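Side-chain contacts in UDP-glucose 4-epimerase (Brucella ovis, PDB 4WOK), which probably interconverts UDP-glucose and UDP-galactose by inverting the configuration at C4 of the sugar, with NAD bound as cofactor: residues E70-Y75 with Q108-A113; P77-H82 with L245-L250; H199-A204 with R270-S275; G277-R282 with I322-A327. The protein carries 2 engineered substitutions. All coordinates share one frame; numbering follows the deposited sequence.

Interaction 1. Residues E70-Y75 with Q108-A113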
loop_
_atom_site.group_PDB
_atom_site.type_symbol
_atom_site.label_atom_id
_atom_site.label_comp_id
_atom_site.label_asym_id
_atom_site.label_seq_id
_atom_site.Cartn_x
_atom_site.Cartn_y
_atom_site.Cartn_z
ATOM N N GLU A 70 -1.328 -23.126 11.586
ATOM C CA GLU A 70 -0.515 -24.237 11.095
ATOM C C GLU A 70 0.712 -23.703 10.375
ATOM O O GLU A 70 1.833 -24.190 10.550
ATOM C CB GLU A 70 -1.341 -25.104 10.153
ATOM C CG GLU A 70 -0.647 -26.343 9.607
ATOM C CD GLU A 70 -1.546 -27.076 8.619
ATOM O OE1 GLU A 70 -2.491 -27.766 9.059
ATOM O OE2 GLU A 70 -1.332 -26.932 7.396
ATOM N N THR A 71 0.477 -22.677 9.565
ATOM C CA THR A 71 1.540 -22.079 8.775
ATOM C C THR A 71 2.567 -21.406 9.656
ATOM O O THR A 71 3.773 -21.575 9.458
ATOM C CB THR A 71 0.970 -21.059 7.785
ATOM O OG1 THR A 71 0.081 -21.733 6.894
ATOM C CG2 THR A 71 2.097 -20.415 6.977
ATOM N N MET A 72 2.103 -20.635 10.631
ATOM C CA MET A 72 3.041 -20.005 11.561
ATOM C C MET A 72 3.840 -21.029 12.375
ATOM O O MET A 72 5.031 -20.825 12.657
ATOM C CB MET A 72 2.291 -19.053 12.485
ATOM C CG MET A 72 1.645 -17.879 11.728
ATOM S SD MET A 72 0.910 -16.719 12.884
ATOM C CE MET A 72 0.232 -15.501 11.722
ATOM N N GLU A 73 3.204 -22.139 12.735
ATOM C CA GLU A 73 3.909 -23.192 13.479
ATOM C C GLU A 73 4.966 -23.868 12.604
ATOM O O GLU A 73 6.086 -24.150 13.056
ATOM C CB GLU A 73 2.906 -24.216 14.031
ATOM C CG GLU A 73 1.997 -23.580 15.080
ATOM C CD GLU A 73 1.025 -24.550 15.745
ATOM O OE1 GLU A 73 0.836 -25.685 15.252
ATOM O OE2 GLU A 73 0.455 -24.160 16.787
ATOM N N LYS A 74 4.628 -24.117 11.347
ATOM C CA LYS A 74 5.588 -24.738 10.440
ATOM C C LYS A 74 6.799 -23.837 10.176
ATOM O O LYS A 74 7.940 -24.301 10.189
ATOM C CB LYS A 74 4.914 -25.102 9.118
ATOM C CG LYS A 74 5.883 -25.644 8.079
ATOM C CD LYS A 74 5.164 -26.054 6.799
ATOM C CE LYS A 74 6.152 -26.636 5.788
ATOM N NZ LYS A 74 5.469 -27.149 4.568
ATOM N N TYR A 75 6.556 -22.549 9.935
ATOM C CA TYR A 75 7.627 -21.671 9.465
ATOM C C TYR A 75 8.290 -20.838 10.568
ATOM O O TYR A 75 9.367 -20.280 10.344
ATOM C CB TYR A 75 7.104 -20.744 8.362
ATOM C CG TYR A 75 6.848 -21.465 7.059
ATOM C CD1 TYR A 75 7.886 -21.741 6.189
ATOM C CD2 TYR A 75 5.565 -21.897 6.713
ATOM C CE1 TYR A 75 7.668 -22.413 5.005
ATOM C CE2 TYR A 75 5.336 -22.574 5.528
ATOM C CZ TYR A 75 6.396 -22.820 4.677
ATOM O OH TYR A 75 6.201 -23.497 3.502
ATOM N N GLN A 108 -8.228 -9.556 12.757
ATOM C CA GLN A 108 -8.307 -10.147 14.091
ATOM C C GLN A 108 -7.875 -11.608 14.043
ATOM O O GLN A 108 -7.174 -12.092 14.933
ATOM C CB GLN A 108 -9.712 -10.068 14.707
ATOM C CG GLN A 108 -9.663 -10.710 16.123
ATOM C CD GLN A 108 -10.980 -10.660 16.873
ATOM O OE1 GLN A 108 -11.994 -10.198 16.356
ATOM N NE2 GLN A 108 -10.964 -11.144 18.107
ATOM N N SER A 109 -8.277 -12.303 12.992
ATOM C CA SER A 109 -7.886 -13.693 12.837
ATOM C C SER A 109 -6.350 -13.788 12.754
ATOM O O SER A 109 -5.734 -14.653 13.376
ATOM C CB SER A 109 -8.554 -14.283 11.596
ATOM O OG SER A 109 -8.240 -15.651 11.441
ATOM N N LEU A 110 -5.730 -12.891 11.999
ATOM C CA LEU A 110 -4.275 -12.900 11.884
ATOM C C LEU A 110 -3.615 -12.606 13.221
ATOM O O LEU A 110 -2.631 -13.256 13.594
ATOM C CB LEU A 110 -3.806 -11.893 10.830
ATOM C CG LEU A 110 -2.285 -11.709 10.764
ATOM C CD1 LEU A 110 -1.591 -12.926 10.169
ATOM C CD2 LEU A 110 -1.943 -10.455 9.973
ATOM N N LEU A 111 -4.143 -11.630 13.958
ATOM C CA LEU A 111 -3.521 -11.275 15.231
ATOM C C LEU A 111 -3.726 -12.383 16.252
ATOM O O LEU A 111 -2.848 -12.638 17.083
ATOM C CB LEU A 111 -4.071 -9.947 15.754
ATOM C CG LEU A 111 -3.769 -8.727 14.864
ATOM C CD1 LEU A 111 -4.262 -7.501 15.578
ATOM C CD2 LEU A 111 -2.249 -8.584 14.567
ATOM N N ASP A 112 -4.876 -13.056 16.206
ATOM C CA ASP A 112 -5.044 -14.210 17.103
ATOM C C ASP A 112 -4.036 -15.316 16.761
ATOM O O ASP A 112 -3.434 -15.899 17.645
ATOM C CB ASP A 112 -6.474 -14.758 17.040
ATOM C CG ASP A 112 -7.472 -13.884 17.780
ATOM O OD1 ASP A 112 -7.065 -13.141 18.682
ATOM O OD2 ASP A 112 -8.682 -13.940 17.469
ATOM N N ALA A 113 -3.848 -15.596 15.469
ATOM C CA ALA A 113 -2.883 -16.606 15.051
ATOM C C ALA A 113 -1.484 -16.255 15.561
ATOM O O ALA A 113 -0.736 -17.125 16.019
ATOM C CB ALA A 113 -2.868 -16.728 13.546
#
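Met72 reaches from the 65-75 helix to Ala113 and Leu110 on the 96-116 helix, and every contact between the two segments is made by its thioether end. The apolar part is methyl against methyl. CE of Met72 is 3.8 Å from CB of Ala113, and SD of Met72 lies at the same 3.8 Å from that CB, so the alanine methyl rests alongside the whole SD-CE bond and does not meet the tip alone. CE also approaches a terminal methyl of Leu110, 3.5 Å from CE of Met72 to CD1 of Leu110, where the two side chains run at about a right angle. That last distance is less secure, because Leu110 has a second modelled conformer.

Extension explains the reach: beyond CG the Met72 chain is straight (chi2 -175°, chi3 -179°), which lets it bridge backbones whose closest CA atoms, those of Met72 and Ala113, are 7.7 Å apart. Both helices belong to the Rossmann-type domain. The 65-75 helix leads from strand 57-59 into strand 79-82, the 96-116 helix from there to strand 121-125, and they pack side by side over the parallel sheet, with Met72 also touching Leu15 of strand 13-17.

The polar side of the contact is slight. SD of Met72 comes to 3.6 Å from O of Ala113, a van der Waals approach with no hydrogen bond. That carbonyl oxygen accepts a hydrogen bond from the hydroxyl of Thr117, a residue the Met72 side chain also touches.

Interaction 2. Residues P77-H82 with L245-L250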
loop_
_atom_site.group_PDB
_atom_site.type_symbol
_atom_site.label_atom_id
_atom_site.label_comp_id
_atom_site.label_asym_id
_atom_site.label_seq_id
_atom_site.Cartn_x
_atom_site.Cartn_y
_atom_site.Cartn_z
ATOM N N PRO A 77 7.933 -17.826 11.734
ATOM C CA PRO A 77 8.471 -16.616 11.112
ATOM C C PRO A 77 8.980 -15.609 12.130
ATOM O O PRO A 77 8.388 -15.482 13.204
ATOM C CB PRO A 77 7.277 -16.049 10.347
ATOM C CG PRO A 77 6.083 -16.596 11.027
ATOM C CD PRO A 77 6.469 -17.930 11.585
ATOM N N VAL A 78 10.059 -14.904 11.794
ATOM C CA VAL A 78 10.609 -13.895 12.691
ATOM C C VAL A 78 9.771 -12.619 12.662
ATOM O O VAL A 78 9.900 -11.763 13.537
ATOM C CB VAL A 78 12.064 -13.546 12.333
ATOM C CG1 VAL A 78 12.910 -14.803 12.295
ATOM C CG2 VAL A 78 12.112 -12.816 10.992
ATOM N N ALA A 79 8.931 -12.484 11.640
ATOM C CA ALA A 79 8.022 -11.356 11.526
ATOM C C ALA A 79 6.899 -11.709 10.565
ATOM O O ALA A 79 7.055 -12.593 9.713
ATOM C CB ALA A 79 8.751 -10.105 11.032
ATOM N N VAL A 80 5.785 -10.992 10.695
ATOM C CA VAL A 80 4.641 -11.129 9.801
ATOM C C VAL A 80 4.354 -9.755 9.188
ATOM O O VAL A 80 4.236 -8.770 9.909
ATOM C CB VAL A 80 3.394 -11.655 10.548
ATOM C CG1 VAL A 80 2.165 -11.729 9.617
ATOM C CG2 VAL A 80 3.687 -13.016 11.164
ATOM N N ILE A 81 4.285 -9.689 7.860
ATOM C CA ILE A 81 3.906 -8.455 7.185
ATOM C C ILE A 81 2.506 -8.655 6.597
ATOM O O ILE A 81 2.274 -9.585 5.824
ATOM C CB ILE A 81 4.893 -8.076 6.091
ATOM C CG1 ILE A 81 6.335 -8.187 6.619
ATOM C CG2 ILE A 81 4.627 -6.653 5.623
ATOM C CD1 ILE A 81 7.371 -7.814 5.584
ATOM N N HIS A 82 1.591 -7.774 6.977
ATOM C CA HIS A 82 0.173 -7.958 6.701
ATOM C C HIS A 82 -0.269 -7.005 5.592
ATOM O O HIS A 82 -0.497 -5.823 5.838
ATOM C CB HIS A 82 -0.630 -7.730 7.981
ATOM C CG HIS A 82 -2.115 -7.867 7.803
ATOM N ND1 HIS A 82 -2.676 -8.482 6.706
ATOM C CD2 HIS A 82 -3.142 -7.491 8.601
ATOM C CE1 HIS A 82 -4.000 -8.465 6.830
ATOM N NE2 HIS A 82 -4.305 -7.862 7.961
ATOM N N LEU A 245 12.495 -2.422 6.553
ATOM C CA LEU A 245 13.117 -1.650 7.633
ATOM C C LEU A 245 12.302 -1.808 8.925
ATOM O O LEU A 245 12.855 -1.890 10.013
ATOM C CB LEU A 245 13.238 -0.176 7.265
ATOM C CG LEU A 245 14.349 0.223 6.297
ATOM C CD1 LEU A 245 14.137 1.661 5.864
ATOM C CD2 LEU A 245 15.741 0.058 6.930
ATOM N N ALA A 246 10.982 -1.867 8.789
ATOM C CA ALA A 246 10.107 -2.038 9.950
ATOM C C ALA A 246 10.362 -3.395 10.621
ATOM O O ALA A 246 10.354 -3.509 11.851
ATOM C CB ALA A 246 8.634 -1.894 9.530
ATOM N N VAL A 247 10.611 -4.420 9.810
ATOM C CA VAL A 247 11.000 -5.725 10.339
ATOM C C VAL A 247 12.296 -5.596 11.142
ATOM O O VAL A 247 12.414 -6.117 12.251
ATOM C CB VAL A 247 11.194 -6.772 9.214
ATOM C CG1 VAL A 247 11.867 -8.025 9.754
ATOM C CG2 VAL A 247 9.844 -7.123 8.530
ATOM N N GLU A 248 13.271 -4.895 10.578
ATOM C CA GLU A 248 14.561 -4.732 11.255
ATOM C C GLU A 248 14.394 -4.002 12.579
ATOM O O GLU A 248 15.037 -4.344 13.579
ATOM C CB GLU A 248 15.557 -3.973 10.367
ATOM C CG GLU A 248 15.897 -4.676 9.070
ATOM C CD GLU A 248 16.615 -5.990 9.301
ATOM O OE1 GLU A 248 16.470 -6.904 8.458
ATOM O OE2 GLU A 248 17.332 -6.103 10.323
ATOM N N HIS A 249 13.539 -2.987 12.564
ATOM C CA HIS A 249 13.267 -2.178 13.744
ATOM C C HIS A 249 12.772 -3.031 14.908
ATOM O O HIS A 249 13.242 -2.887 16.029
ATOM C CB HIS A 249 12.238 -1.097 13.410
ATOM C CG HIS A 249 11.792 -0.290 14.589
ATOM N ND1 HIS A 249 12.497 0.798 15.064
ATOM C CD2 HIS A 249 10.700 -0.402 15.384
ATOM C CE1 HIS A 249 11.863 1.315 16.100
ATOM N NE2 HIS A 249 10.765 0.606 16.312
ATOM N N LEU A 250 11.810 -3.910 14.642
ATOM C CA LEU A 250 11.270 -4.762 15.699
ATOM C C LEU A 250 12.266 -5.844 16.079
ATOM O O LEU A 250 12.331 -6.256 17.237
ATOM C CB LEU A 250 9.940 -5.390 15.276
ATOM C CG LEU A 250 8.772 -4.408 15.098
ATOM C CD1 LEU A 250 7.506 -5.132 14.641
ATOM C CD2 LEU A 250 8.508 -3.644 16.389
#
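Val247 meets Ala79 and Ile81 in a buried helix-on-sheet contact: the 236-251 helix lies against strand 79-82, an inner strand of the parallel Rossmann-type sheet. Ala79 and Ile81 are two residues apart, and between them they engage both branches of the valine. The methyl of Ala79 sits at the fork, with CB 4.0 Å from CG1 of Val247 and also 4.0 Å from CG2 of Val247.

CG2 is the shared branch. It turns to Ile81 as well, 3.9 Å from CD1 of Ile81 and 4.1 Å from CG1 of Ile81, and the two side chains cross at about a right angle. With chi2 at -180° the isoleucine arm is fully extended, carrying CD1 out to the valine although the CA atoms nearest each other are those of Ala79 and Val247, 6.5 Å apart.

Flanking strands widen the seat: Val247 also packs on Ile123 of strand 121-125, and Ile81 on Val14 of strand 13-17. No hydrogen bond links the two segments, and the strand spends its backbone groups on its sheet neighbours, Ala79 and Ile81 pairing with Leu15. Between these two segments the contact is therefore purely aliphatic, with nothing directional to fix it, and depends on shape and burial.

Interaction 3. Residues H199-A204 with R270-S275. With ZN (zinc ion), chain C.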
loop_
_atom_site.group_PDB
_atom_site.type_symbol
_atom_site.label_atom_id
_atom_site.label_comp_id
_atom_site.label_asym_id
_atom_site.label_seq_id
_atom_site.Cartn_x
_atom_site.Cartn_y
_atom_site.Cartn_z
ATOM N N HIS A 199 -6.713 2.370 -9.822
ATOM C CA HIS A 199 -5.739 3.358 -9.367
ATOM C C HIS A 199 -5.400 4.318 -10.501
ATOM O O HIS A 199 -5.422 3.941 -11.670
ATOM C CB HIS A 199 -4.496 2.662 -8.819
ATOM C CG HIS A 199 -4.778 1.847 -7.591
ATOM N ND1 HIS A 199 -4.693 0.472 -7.569
ATOM C CD2 HIS A 199 -5.175 2.222 -6.350
ATOM C CE1 HIS A 199 -5.021 0.033 -6.362
ATOM N NE2 HIS A 199 -5.313 1.075 -5.606
ATOM N N LEU A 200 -5.099 5.556 -10.133
ATOM C CA LEU A 200 -5.048 6.668 -11.081
ATOM C C LEU A 200 -3.952 6.522 -12.141
ATOM O O LEU A 200 -4.225 6.620 -13.337
ATOM C CB LEU A 200 -4.874 7.978 -10.307
ATOM C CG LEU A 200 -5.015 9.315 -11.038
ATOM C CD1 LEU A 200 -3.702 9.718 -11.685
ATOM C CD2 LEU A 200 -6.161 9.265 -12.056
ATOM N N ILE A 201 -2.712 6.300 -11.716
ATOM C CA ILE A 201 -1.624 6.244 -12.682
ATOM C C ILE A 201 -1.763 5.052 -13.650
ATOM O O ILE A 201 -1.586 5.216 -14.864
ATOM C CB ILE A 201 -0.266 6.219 -11.978
ATOM C CG1 ILE A 201 -0.063 7.536 -11.223
ATOM C CG2 ILE A 201 0.827 5.996 -12.991
ATOM C CD1 ILE A 201 1.253 7.649 -10.475
ATOM N N PRO A 202 -2.124 3.861 -13.132
ATOM C CA PRO A 202 -2.449 2.795 -14.084
ATOM C C PRO A 202 -3.581 3.118 -15.047
ATOM O O PRO A 202 -3.458 2.784 -16.225
ATOM C CB PRO A 202 -2.849 1.638 -13.169
ATOM C CG PRO A 202 -1.952 1.833 -11.979
ATOM C CD PRO A 202 -1.974 3.324 -11.764
ATOM N N ARG A 203 -4.656 3.734 -14.567
ATOM C CA ARG A 203 -5.759 4.088 -15.450
ATOM C C ARG A 203 -5.303 5.095 -16.508
ATOM O O ARG A 203 -5.621 4.961 -17.695
ATOM C CB ARG A 203 -6.934 4.640 -14.641
ATOM C CG ARG A 203 -7.709 3.559 -13.872
ATOM C CD ARG A 203 -8.881 4.142 -13.086
ATOM N NE ARG A 203 -9.787 4.921 -13.932
ATOM C CZ ARG A 203 -10.042 6.219 -13.762
ATOM N NH1 ARG A 203 -9.463 6.886 -12.767
ATOM N NH2 ARG A 203 -10.880 6.850 -14.582
ATOM N N ALA A 204 -4.529 6.090 -16.092
ATOM C CA ALA A 204 -4.066 7.099 -17.047
ATOM C C ALA A 204 -3.200 6.449 -18.131
ATOM O O ALA A 204 -3.292 6.795 -19.311
ATOM C CB ALA A 204 -3.303 8.206 -16.333
ATOM N N ARG A 270 -2.450 16.698 -13.662
ATOM C CA ARG A 270 -1.856 17.272 -14.861
ATOM C C ARG A 270 -0.396 16.849 -14.990
ATOM O O ARG A 270 0.028 16.420 -16.064
ATOM C CB ARG A 270 -1.976 18.802 -14.851
ATOM C CG ARG A 270 -1.389 19.486 -16.083
ATOM C CD ARG A 270 -2.177 19.146 -17.348
ATOM N NE ARG A 270 -3.536 19.685 -17.316
ATOM C CZ ARG A 270 -4.569 19.154 -17.964
ATOM N NH1 ARG A 270 -4.406 18.059 -18.701
ATOM N NH2 ARG A 270 -5.769 19.714 -17.868
ATOM N N GLU A 271 0.358 16.939 -13.893
ATOM C CA GLU A 271 1.767 16.547 -13.907
ATOM C C GLU A 271 1.920 15.110 -14.381
ATOM O O GLU A 271 2.793 14.792 -15.188
ATOM C CB GLU A 271 2.395 16.683 -12.522
ATOM C CG GLU A 271 2.468 18.088 -11.947
ATOM C CD GLU A 271 3.065 18.082 -10.545
ATOM O OE1 GLU A 271 4.271 17.785 -10.417
ATOM O OE2 GLU A 271 2.331 18.343 -9.570
ATOM N N ILE A 272 1.060 14.242 -13.860
ATOM C CA ILE A 272 1.102 12.833 -14.208
ATOM C C ILE A 272 0.816 12.624 -15.690
ATOM O O ILE A 272 1.566 11.951 -16.389
ATOM C CB ILE A 272 0.099 12.027 -13.355
ATOM C CG1 ILE A 272 0.651 11.876 -11.937
ATOM C CG2 ILE A 272 -0.165 10.659 -13.972
ATOM C CD1 ILE A 272 -0.379 11.462 -10.927
ATOM N N VAL A 273 -0.270 13.216 -16.165
ATOM C CA VAL A 273 -0.636 13.117 -17.567
ATOM C C VAL A 273 0.481 13.673 -18.457
ATOM O O VAL A 273 0.872 13.045 -19.442
ATOM C CB VAL A 273 -1.962 13.853 -17.827
ATOM C CG1 VAL A 273 -2.120 14.196 -19.293
ATOM C CG2 VAL A 273 -3.117 13.005 -17.324
ATOM N N GLN A 274 1.018 14.825 -18.079
ATOM C CA GLN A 274 2.122 15.431 -18.825
ATOM C C GLN A 274 3.338 14.519 -18.870
ATOM O O GLN A 274 3.947 14.335 -19.921
ATOM C CB GLN A 274 2.521 16.766 -18.207
ATOM C CG GLN A 274 1.511 17.874 -18.378
ATOM C CD GLN A 274 1.934 19.134 -17.643
ATOM O OE1 GLN A 274 2.402 19.073 -16.501
ATOM N NE2 GLN A 274 1.785 20.280 -18.298
ATOM N N SER A 275 3.683 13.947 -17.718
ATOM C CA SER A 275 4.843 13.072 -17.610
ATOM C C SER A 275 4.688 11.839 -18.498
ATOM O O SER A 275 5.631 11.440 -19.182
ATOM C CB SER A 275 5.061 12.659 -16.150
ATOM O OG SER A 275 6.247 11.897 -16.007
HETATM ZN ZN ZN C . -4.237 -0.965 -8.980
#
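The CD1 methyl of Ile272 meets two consecutive side chains, Leu200 and Ile201, at the start of the 200-209 helix. Leu200 touches by its own end: CD1 of Leu200 lies 3.8 Å from CD1 of Ile272, and the two side chains are set obliquely. Against Ile201 the same methyl comes in from the flank, 3.9 Å from CD1 of Ile272 to CG1 of Ile201, with the side chains at about a right angle. The CG2 branch of Ile272 approaches that methylene too, at 4.2 Å from CG1 of Ile201.

Two torsions set this up: CG1 of Ile272 stands opposite the carbonyl carbon (chi1 -75°) and the chain runs on nearly extended (chi2 164°), making CD1 the leading atom.

Directly before Leu200, His199 occupies the N-cap position and binds the zinc ion, 2.1 Å from ND1 of His199 to the metal. Glu192, His194 and Glu197 complete the site, and His199 also touches the NAD, which ties the start of this helix to the cofactor.

Tyr233 of strand 230-235 packs on Leu200, Ile201 and Ile272 together, Ile322 of the 319-326 helix covers Ile201, and Ala204 further along rests on Leu215 of strand 215-218.

Interaction 4. Residues G277-R282 with I322-A327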
loop_
_atom_site.group_PDB
_atom_site.type_symbol
_atom_site.label_atom_id
_atom_site.label_comp_id
_atom_site.label_asym_id
_atom_site.label_seq_id
_atom_site.Cartn_x
_atom_site.Cartn_y
_atom_site.Cartn_z
ATOM N N GLY A 277 2.834 11.520 -21.263
ATOM C CA GLY A 277 2.926 11.916 -22.659
ATOM C C GLY A 277 4.374 12.101 -23.079
ATOM O O GLY A 277 4.793 11.677 -24.157
ATOM N N ARG A 278 5.140 12.722 -22.194
ATOM C CA ARG A 278 6.548 13.009 -22.428
ATOM C C ARG A 278 7.418 11.755 -22.507
ATOM O O ARG A 278 8.229 11.612 -23.418
ATOM C CB ARG A 278 7.063 13.920 -21.321
ATOM C CG ARG A 278 8.475 14.419 -21.503
ATOM C CD ARG A 278 8.897 15.196 -20.268
ATOM N NE ARG A 278 7.785 15.984 -19.740
ATOM C CZ ARG A 278 7.330 15.903 -18.492
ATOM N NH1 ARG A 278 7.898 15.072 -17.624
ATOM N NH2 ARG A 278 6.308 16.661 -18.112
ATOM N N LEU A 279 7.254 10.844 -21.551
ATOM C CA LEU A 279 8.133 9.682 -21.463
ATOM C C LEU A 279 7.724 8.541 -22.387
ATOM O O LEU A 279 8.541 7.682 -22.718
ATOM C CB LEU A 279 8.177 9.171 -20.021
ATOM C CG LEU A 279 8.878 10.091 -19.022
ATOM C CD1 LEU A 279 8.554 9.686 -17.585
ATOM C CD2 LEU A 279 10.378 10.059 -19.258
ATOM N N THR A 280 6.457 8.517 -22.792
ATOM C CA THR A 280 5.964 7.408 -23.604
ATOM C C THR A 280 5.568 7.839 -25.013
ATOM O O THR A 280 5.365 6.996 -25.886
ATOM C CB THR A 280 4.761 6.728 -22.947
ATOM O OG1 THR A 280 3.606 7.551 -23.114
ATOM C CG2 THR A 280 5.024 6.528 -21.472
ATOM N N GLY A 281 5.460 9.146 -25.227
ATOM C CA GLY A 281 5.099 9.676 -26.534
ATOM C C GLY A 281 3.628 9.504 -26.862
ATOM O O GLY A 281 3.192 9.773 -27.978
ATOM N N ARG A 282 2.851 9.042 -25.891
ATOM C CA ARG A 282 1.427 8.864 -26.119
ATOM C C ARG A 282 0.643 9.691 -25.116
ATOM O O ARG A 282 0.899 9.628 -23.921
ATOM C CB ARG A 282 1.062 7.386 -26.038
ATOM C CG ARG A 282 1.857 6.561 -27.031
ATOM C CD ARG A 282 1.337 5.149 -27.151
ATOM N NE ARG A 282 0.008 5.111 -27.750
ATOM C CZ ARG A 282 -0.619 3.989 -28.091
ATOM N NH1 ARG A 282 -0.025 2.817 -27.896
ATOM N NH2 ARG A 282 -1.833 4.037 -28.626
ATOM N N ILE A 322 8.672 6.671 -11.148
ATOM C CA ILE A 322 7.353 6.052 -11.018
ATOM C C ILE A 322 6.770 5.800 -12.402
ATOM O O ILE A 322 6.345 4.686 -12.712
ATOM C CB ILE A 322 6.404 6.934 -10.193
ATOM C CG1 ILE A 322 6.822 6.910 -8.722
ATOM C CG2 ILE A 322 4.961 6.509 -10.389
ATOM C CD1 ILE A 322 6.088 7.910 -7.855
ATOM N N ILE A 323 6.793 6.822 -13.255
ATOM C CA ILE A 323 6.182 6.682 -14.573
ATOM C C ILE A 323 6.937 5.692 -15.441
ATOM O O ILE A 323 6.345 4.805 -16.047
ATOM C CB ILE A 323 6.111 8.018 -15.317
ATOM C CG1 ILE A 323 5.180 8.983 -14.579
ATOM C CG2 ILE A 323 5.635 7.779 -16.737
ATOM C CD1 ILE A 323 3.820 8.406 -14.282
ATOM N N ARG A 324 8.253 5.860 -15.498
ATOM C CA ARG A 324 9.106 5.025 -16.327
ATOM C C ARG A 324 8.997 3.528 -15.983
ATOM O O ARG A 324 8.995 2.672 -16.871
ATOM C CB ARG A 324 10.554 5.490 -16.184
ATOM C CG ARG A 324 11.433 5.194 -17.370
ATOM C CD ARG A 324 12.851 5.688 -17.126
ATOM N NE ARG A 324 12.901 7.134 -16.927
ATOM C CZ ARG A 324 13.122 8.012 -17.902
ATOM N NH1 ARG A 324 13.313 7.595 -19.148
ATOM N NH2 ARG A 324 13.156 9.309 -17.630
ATOM N N THR A 325 8.899 3.201 -14.701
ATOM C CA THR A 325 8.887 1.788 -14.330
ATOM C C THR A 325 7.502 1.166 -14.478
ATOM O O THR A 325 7.388 -0.029 -14.721
ATOM C CB THR A 325 9.414 1.565 -12.888
ATOM O OG1 THR A 325 8.637 2.318 -11.951
ATOM C CG2 THR A 325 10.851 2.017 -12.806
ATOM N N ALA A 326 6.452 1.972 -14.362
ATOM C CA ALA A 326 5.095 1.442 -14.501
ATOM C C ALA A 326 4.674 1.291 -15.964
ATOM O O ALA A 326 4.014 0.321 -16.333
ATOM C CB ALA A 326 4.106 2.329 -13.764
ATOM N N ALA A 327 5.073 2.253 -16.793
ATOM C CA ALA A 327 4.585 2.338 -18.171
ATOM C C ALA A 327 4.653 1.030 -18.989
ATOM O O ALA A 327 3.677 0.685 -19.660
ATOM C CB ALA A 327 5.325 3.455 -18.902
#
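Leu279 lays a methyl group over one face of the Arg324 guanidinium, an apolar branch pressed on a charged flat group. CD2 of Leu279 is 3.3 Å from NH2 of Arg324 and 3.7 Å from CZ of Arg324, so the methyl lies nearer one nitrogen than the middle of the group. The arginine chain bends at chi3 (-61°), which brings the guanidinium back over the leucine, and the two side chains run at about a right angle. NH2 also makes a long, weak ion pair with Asp320, one turn earlier on the same helix.

The other leucine branch is in wholly aliphatic company: CD1 of Leu279 meets CG2 of Ile323 at 3.6 Å and CB of Ile323 at 3.7 Å. The end of Ile323 leads away from Leu279, and the side chain also touches Ser275 and Ile276 earlier on the 269-280 helix and Ile201 and Met205 of the 200-209 helix. These helices lie in the C-terminal part of the chain, which in this epimerase family forms the smaller, substrate-binding domain, and here the last turn of the 269-280 helix packs on the 319-326 helix.

Thr280 makes the end of that turn. Its methyl faces Ala327, 4.0 Å from CG2 of Thr280 to CB of Ala327, while the hydroxyl turns to the backbone. OG1 of Thr280 bonds to O of Ile276 and accepts from N of Arg282 at 3.2 Å (N-H...O 156°), an ST turn that spans Gly281, where phi is positive (75°) and the helix ends.

The four contacts form two pairs on opposite sides of the chain's centre. Interactions 1 and 2 share the Rossmann-type sheet: helix 65-75 is followed by strand 79-82, O of Met72 lies 3.4 Å from CD of Pro77 in the link between them, and CE of Met72 is 4.3 Å from CG2 of Val80. Interactions 3 and 4 both use helix 269-280, their centres are 9 Å apart, and OG of Ser275 meets CG1 of Ile323 at 3.4 Å. NAD is about 9 Å from the side chains of Leu110, Ile81 and Leu200, and His199 of interaction 3 touches it. Interaction 4 is more remote, the Ile323 side chain being about 14 Å from NAD and 13 Å from zinc; interaction 3 alone includes a zinc ligand.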